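Local coordinates for protein kojibiose phosphorylase (PDB 6W0P) that belongs to glycoside hydrolase family 65, joining an N-terminal beta-rich domain to a helical central catalytic domain and a small C-terminal beta domain, at residues 266-269 with 270-274; 460-464 with 465-469. One frame throughout, in Å; residues are numbered along the deposited sequence.

Interaction 1 of 2, residues 266-269 with 270-274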
loop_
_atom_site.group_PDB
_atom_site.type_symbol
_atom_site.label_atom_id
_atom_site.label_comp_id
_atom_site.label_asym_id
_atom_site.label_seq_id
_atom_site.Cartn_x
_atom_site.Cartn_y
_atom_site.Cartn_z
ATOM N N GLN A 266 10.000 33.256 27.724
ATOM C CA GLN A 266 9.672 31.829 28.012
ATOM C C GLN A 266 10.393 31.439 29.297
ATOM O O GLN A 266 9.732 30.937 30.237
ATOM C CB GLN A 266 10.103 30.910 26.864
ATOM C CG GLN A 266 9.594 29.480 26.980
ATOM C CD GLN A 266 9.857 28.644 25.746
ATOM O OE1 GLN A 266 10.742 27.793 25.734
ATOM N NE2 GLN A 266 9.075 28.870 24.700
ATOM N N ARG A 267 11.693 31.730 29.327
ATOM C CA ARG A 267 12.582 31.468 30.482
ATOM C C ARG A 267 12.083 32.250 31.700
ATOM O O ARG A 267 11.979 31.646 32.772
ATOM C CB ARG A 267 14.024 31.814 30.115
ATOM C CG ARG A 267 15.049 31.168 31.034
ATOM C CD ARG A 267 16.319 31.986 31.171
ATOM N NE ARG A 267 17.387 31.546 30.288
ATOM C CZ ARG A 267 18.600 32.087 30.261
ATOM N NH1 ARG A 267 18.894 33.105 31.056
ATOM N NH2 ARG A 267 19.512 31.606 29.434
ATOM N N ASP A 268 11.742 33.528 31.554
ATOM C CA ASP A 268 11.356 34.353 32.730
ATOM C C ASP A 268 10.013 33.870 33.284
ATOM O O ASP A 268 9.862 33.813 34.523
ATOM C CB ASP A 268 11.289 35.848 32.418
ATOM C CG ASP A 268 11.495 36.677 33.678
ATOM O OD1 ASP A 268 12.672 36.985 33.974
ATOM O OD2 ASP A 268 10.485 36.948 34.396
ATOM N N ILE A 269 9.058 33.542 32.414
ATOM C CA ILE A 269 7.760 32.954 32.856
ATOM C C ILE A 269 8.056 31.652 33.616
ATOM O O ILE A 269 7.545 31.490 34.734
ATOM C CB ILE A 269 6.802 32.744 31.671
ATOM C CG1 ILE A 269 6.443 34.082 31.015
ATOM C CG2 ILE A 269 5.567 31.969 32.114
ATOM C CD1 ILE A 269 5.918 33.951 29.590
ATOM N N ALA A 270 8.920 30.796 33.077
ATOM C CA ALA A 270 9.224 29.493 33.705
ATOM C C ALA A 270 9.770 29.729 35.121
ATOM O O ALA A 270 9.256 29.094 36.075
ATOM C CB ALA A 270 10.163 28.696 32.843
ATOM N N LEU A 271 10.731 30.644 35.271
ATOM C CA LEU A 271 11.399 30.905 36.573
ATOM C C LEU A 271 10.431 31.534 37.573
ATOM O O LEU A 271 10.536 31.184 38.766
ATOM C CB LEU A 271 12.614 31.805 36.347
ATOM C CG LEU A 271 13.798 31.121 35.683
ATOM C CD1 LEU A 271 15.033 32.009 35.758
ATOM C CD2 LEU A 271 14.064 29.768 36.317
ATOM N N THR A 272 9.559 32.440 37.119
ATOM C CA THR A 272 8.533 33.113 37.966
ATOM C C THR A 272 7.576 32.058 38.542
ATOM O O THR A 272 7.351 32.063 39.777
ATOM C CB THR A 272 7.791 34.211 37.194
ATOM O OG1 THR A 272 8.766 35.086 36.618
ATOM C CG2 THR A 272 6.848 35.005 38.070
ATOM N N LYS A 273 7.050 31.154 37.708
ATOM C CA LYS A 273 6.104 30.102 38.175
ATOM C C LYS A 273 6.846 29.074 39.042
ATOM O O LYS A 273 6.319 28.706 40.097
ATOM C CB LYS A 273 5.391 29.470 36.974
ATOM C CG LYS A 273 4.160 30.233 36.493
ATOM C CD LYS A 273 3.894 30.030 35.021
ATOM C CE LYS A 273 2.821 30.939 34.462
ATOM N NZ LYS A 273 1.549 30.210 34.317
ATOM N N LEU A 274 8.041 28.629 38.636
ATOM C CA LEU A 274 8.863 27.706 39.462
ATOM C C LEU A 274 8.992 28.276 40.880
ATOM O O LEU A 274 8.724 27.532 41.851
ATOM C CB LEU A 274 10.245 27.537 38.826
ATOM C CG LEU A 274 11.166 26.564 39.564
ATOM C CD1 LEU A 274 10.574 25.157 39.587
ATOM C CD2 LEU A 274 12.557 26.562 38.955
#

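Interaction 2 of 2, residues 460-464 with 465-469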
loop_
_atom_site.group_PDB
_atom_site.type_symbol
_atom_site.label_atom_id
_atom_site.label_comp_id
_atom_site.label_asym_id
_atom_site.label_seq_id
_atom_site.Cartn_x
_atom_site.Cartn_y
_atom_site.Cartn_z
ATOM N N GLN A 460 -20.839 12.039 -4.993
ATOM C CA GLN A 460 -21.123 12.156 -6.450
ATOM C C GLN A 460 -22.550 11.679 -6.744
ATOM O O GLN A 460 -23.099 10.833 -5.975
ATOM C CB GLN A 460 -20.140 11.319 -7.273
ATOM C CG GLN A 460 -18.669 11.635 -7.023
ATOM C CD GLN A 460 -17.769 10.593 -7.653
ATOM O OE1 GLN A 460 -17.228 10.820 -8.737
ATOM N NE2 GLN A 460 -17.612 9.440 -7.000
ATOM N N TYR A 461 -23.112 12.169 -7.854
ATOM C CA TYR A 461 -24.339 11.603 -8.449
ATOM C C TYR A 461 -23.951 10.340 -9.205
ATOM O O TYR A 461 -22.818 10.285 -9.741
ATOM C CB TYR A 461 -25.026 12.604 -9.385
ATOM C CG TYR A 461 -25.660 13.783 -8.693
ATOM C CD1 TYR A 461 -26.934 13.701 -8.161
ATOM C CD2 TYR A 461 -24.991 14.992 -8.592
ATOM C CE1 TYR A 461 -27.523 14.786 -7.527
ATOM C CE2 TYR A 461 -25.567 16.091 -7.974
ATOM C CZ TYR A 461 -26.844 15.990 -7.443
ATOM O OH TYR A 461 -27.410 17.080 -6.833
ATOM N N ASN A 462 -24.872 9.379 -9.249
ATOM C CA ASN A 462 -24.798 8.141 -10.069
ATOM C C ASN A 462 -24.825 8.504 -11.568
ATOM O O ASN A 462 -24.863 9.734 -11.904
ATOM C CB ASN A 462 -25.930 7.171 -9.712
ATOM C CG ASN A 462 -27.279 7.587 -10.270
ATOM O OD1 ASN A 462 -27.610 8.780 -10.274
ATOM N ND2 ASN A 462 -28.050 6.611 -10.750
ATOM N N GLN A 463 -24.811 7.479 -12.432
ATOM C CA GLN A 463 -24.638 7.595 -13.905
ATOM C C GLN A 463 -25.692 8.569 -14.463
ATOM O O GLN A 463 -25.276 9.539 -15.110
ATOM C CB GLN A 463 -24.672 6.197 -14.535
ATOM C CG GLN A 463 -24.612 6.177 -16.063
ATOM C CD GLN A 463 -23.235 6.218 -16.700
ATOM O OE1 GLN A 463 -23.103 6.511 -17.890
ATOM N NE2 GLN A 463 -22.197 5.909 -15.930
ATOM N N ASP A 464 -26.988 8.363 -14.180
ATOM C CA ASP A 464 -28.104 9.186 -14.744
ATOM C C ASP A 464 -28.509 10.306 -13.775
ATOM O O ASP A 464 -29.513 10.941 -14.040
ATOM C CB ASP A 464 -29.318 8.328 -15.116
ATOM C CG ASP A 464 -30.007 7.664 -13.935
ATOM O OD1 ASP A 464 -29.688 8.030 -12.777
ATOM O OD2 ASP A 464 -30.859 6.784 -14.178
ATOM N N LYS A 465 -27.785 10.502 -12.675
ATOM C CA LYS A 465 -27.927 11.647 -11.734
ATOM C C LYS A 465 -29.282 11.629 -10.993
ATOM O O LYS A 465 -29.667 12.682 -10.442
ATOM C CB LYS A 465 -27.689 12.957 -12.496
ATOM C CG LYS A 465 -26.278 13.124 -13.046
ATOM C CD LYS A 465 -26.091 14.367 -13.893
ATOM C CE LYS A 465 -24.642 14.795 -14.011
ATOM N NZ LYS A 465 -24.209 15.570 -12.821
ATOM N N THR A 466 -29.972 10.490 -10.927
ATOM C CA THR A 466 -31.215 10.307 -10.128
ATOM C C THR A 466 -30.873 9.935 -8.676
ATOM O O THR A 466 -31.812 9.913 -7.861
ATOM C CB THR A 466 -32.124 9.230 -10.740
ATOM O OG1 THR A 466 -31.411 7.987 -10.749
ATOM C CG2 THR A 466 -32.582 9.601 -12.138
ATOM N N LYS A 467 -29.601 9.638 -8.362
ATOM C CA LYS A 467 -29.165 9.262 -6.989
ATOM C C LYS A 467 -27.873 10.004 -6.650
ATOM O O LYS A 467 -27.124 10.342 -7.587
ATOM C CB LYS A 467 -28.906 7.762 -6.853
ATOM C CG LYS A 467 -29.890 6.819 -7.536
ATOM C CD LYS A 467 -29.367 5.379 -7.532
ATOM C CE LYS A 467 -30.283 4.345 -8.160
ATOM N NZ LYS A 467 -29.519 3.129 -8.552
ATOM N N PHE A 468 -27.674 10.287 -5.361
ATOM C CA PHE A 468 -26.437 10.864 -4.779
ATOM C C PHE A 468 -25.883 9.861 -3.755
ATOM O O PHE A 468 -26.676 9.271 -2.992
ATOM C CB PHE A 468 -26.719 12.243 -4.168
ATOM C CG PHE A 468 -25.484 13.047 -3.819
ATOM C CD1 PHE A 468 -24.883 13.877 -4.752
ATOM C CD2 PHE A 468 -24.917 12.979 -2.554
ATOM C CE1 PHE A 468 -23.752 14.607 -4.423
ATOM C CE2 PHE A 468 -23.801 13.727 -2.227
ATOM C CZ PHE A 468 -23.214 14.534 -3.163
ATOM N N SER A 469 -24.562 9.648 -3.727
ATOM C CA SER A 469 -23.941 8.752 -2.722
ATOM C C SER A 469 -22.462 9.075 -2.533
ATOM O O SER A 469 -22.013 10.092 -3.037
ATOM C CB SER A 469 -24.162 7.321 -3.111
ATOM O OG SER A 469 -23.815 6.461 -2.049
#

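Interaction 1 of 2, residues 266-269 with 270-274
Thr272 folds its hydroxyl back onto the turn of helix before it, where OG1 donates to the carbonyl oxygen of Asp268 at 2.7 Å. The same oxygen, Asp268 O, also takes the regular helical bond from Thr272 N at 3.0 Å, so one acceptor is held twice by one residue. The two donors come from opposite faces of the carbonyl plane, the hydroxyl standing well above it, 36° out. With OG1 anti to its own carbonyl carbon and beside its backbone N (chi1 -53°), the hydroxyl leans back along the helix, and this bond fixes the rotation of the side chain. The Asp268 carboxylate hangs close by, its OD2 3.4 Å from Thr272 OG1.

One position further on, Ile269 and Lys273 run side by side in the same direction. The methyl CG2 of Ile269 rests against the aliphatic stem of Lys273, 3.8 Å from CE, where the otherwise extended chain bends in its last torsion. In the backbone Lys273 N donates to Ile269 O at 3.0 Å, nearly straight (170° at the hydrogen). Similar i to i+4 bonds, Ala270 N to Gln266 O and Leu271 N to Arg267 O, continue the alpha-helical pattern.

On the side of the helix turned to the sheet, the buried Gln266 amide hydrogen-bonds Thr212 and Thr210, while Arg267 makes a cation-pi contact with Phe192. Helix 263-277 thus lies across the large antiparallel sheet of the N-terminal domain, Ala270 touching strands 245-256 and 210-217 and Leu271 reaching strands 210-217 and 197-204.

Interaction 2 of 2, residues 460-464 with 465-469
Three donors converge on one carboxylate oxygen, OD1 of Asp464, at the tip of the beta hairpin that pairs strands 460-461 and 468-469. Thr466 supplies two of them: its hydroxyl OG1 lies 2.7 Å from Asp464 OD1 on the syn side, and its backbone N comes from above the carboxylate plane at 3.1 Å. The third is the amide ND2 of Asn462, also out of that plane. Asp464 reaches them because its CG sits between the backbone N and the carbonyl carbon (chi1 65°), curling the carboxylate back over the loop.

Asn462 opens a type I turn that runs to Lys465, whose N returns to Asn462 O. The Asn462 side chain also ties in the limb leading to the second strand, OD1 accepting from Lys467 N at 2.9 Å with the donor well above the amide plane. The Asn462 and Lys467 side chains cross at about a right angle, Asn462 ND2 lying 3.7 Å from Lys467 CD. Both polar ends continue into the second subunit, where Asp554 accepts a hydrogen bond from Asn462 ND2 and forms a salt bridge with Lys467 NZ; Gln463 bonds Met555 of that subunit, so the hairpin tip is part of the dimer interface.

Toward the base, Gln460 and Ser469 form a hydrogen-bonded antiparallel pair, and Tyr461 faces Phe468 in a non-hydrogen-bonded one. Helix 522-534 packs against both aromatic residues, and its Asp530 receives a hydrogen bond from Tyr461 OH. The two rings form an edge-to-face (T-shaped) pair, planes at 79° and centroids 5.1 Å apart, with CD1 of Phe468 poised over the centre of the Tyr461 ring.

Interaction 1 precedes interaction 2 in the sequence; their centres are about 60 Å apart and their nearest atoms about 45 Å, so they make no direct contact, and they share no helix, strand or sheet. Residues 266-274 lie on helix 263-277, which follows strand 245-256 and packs on the large antiparallel sheet of the N-terminal domain. The hairpin 460-469 belongs to the central catalytic domain, directly after helix 437-458, and reaches the second subunit, whereas residues 266-274 touch no other chain. Interaction 1 thus lies within one helix that covers a sheet of its own subunit, while interaction 2 rests on helix 522-534 of its own subunit and also takes part in the dimer interface.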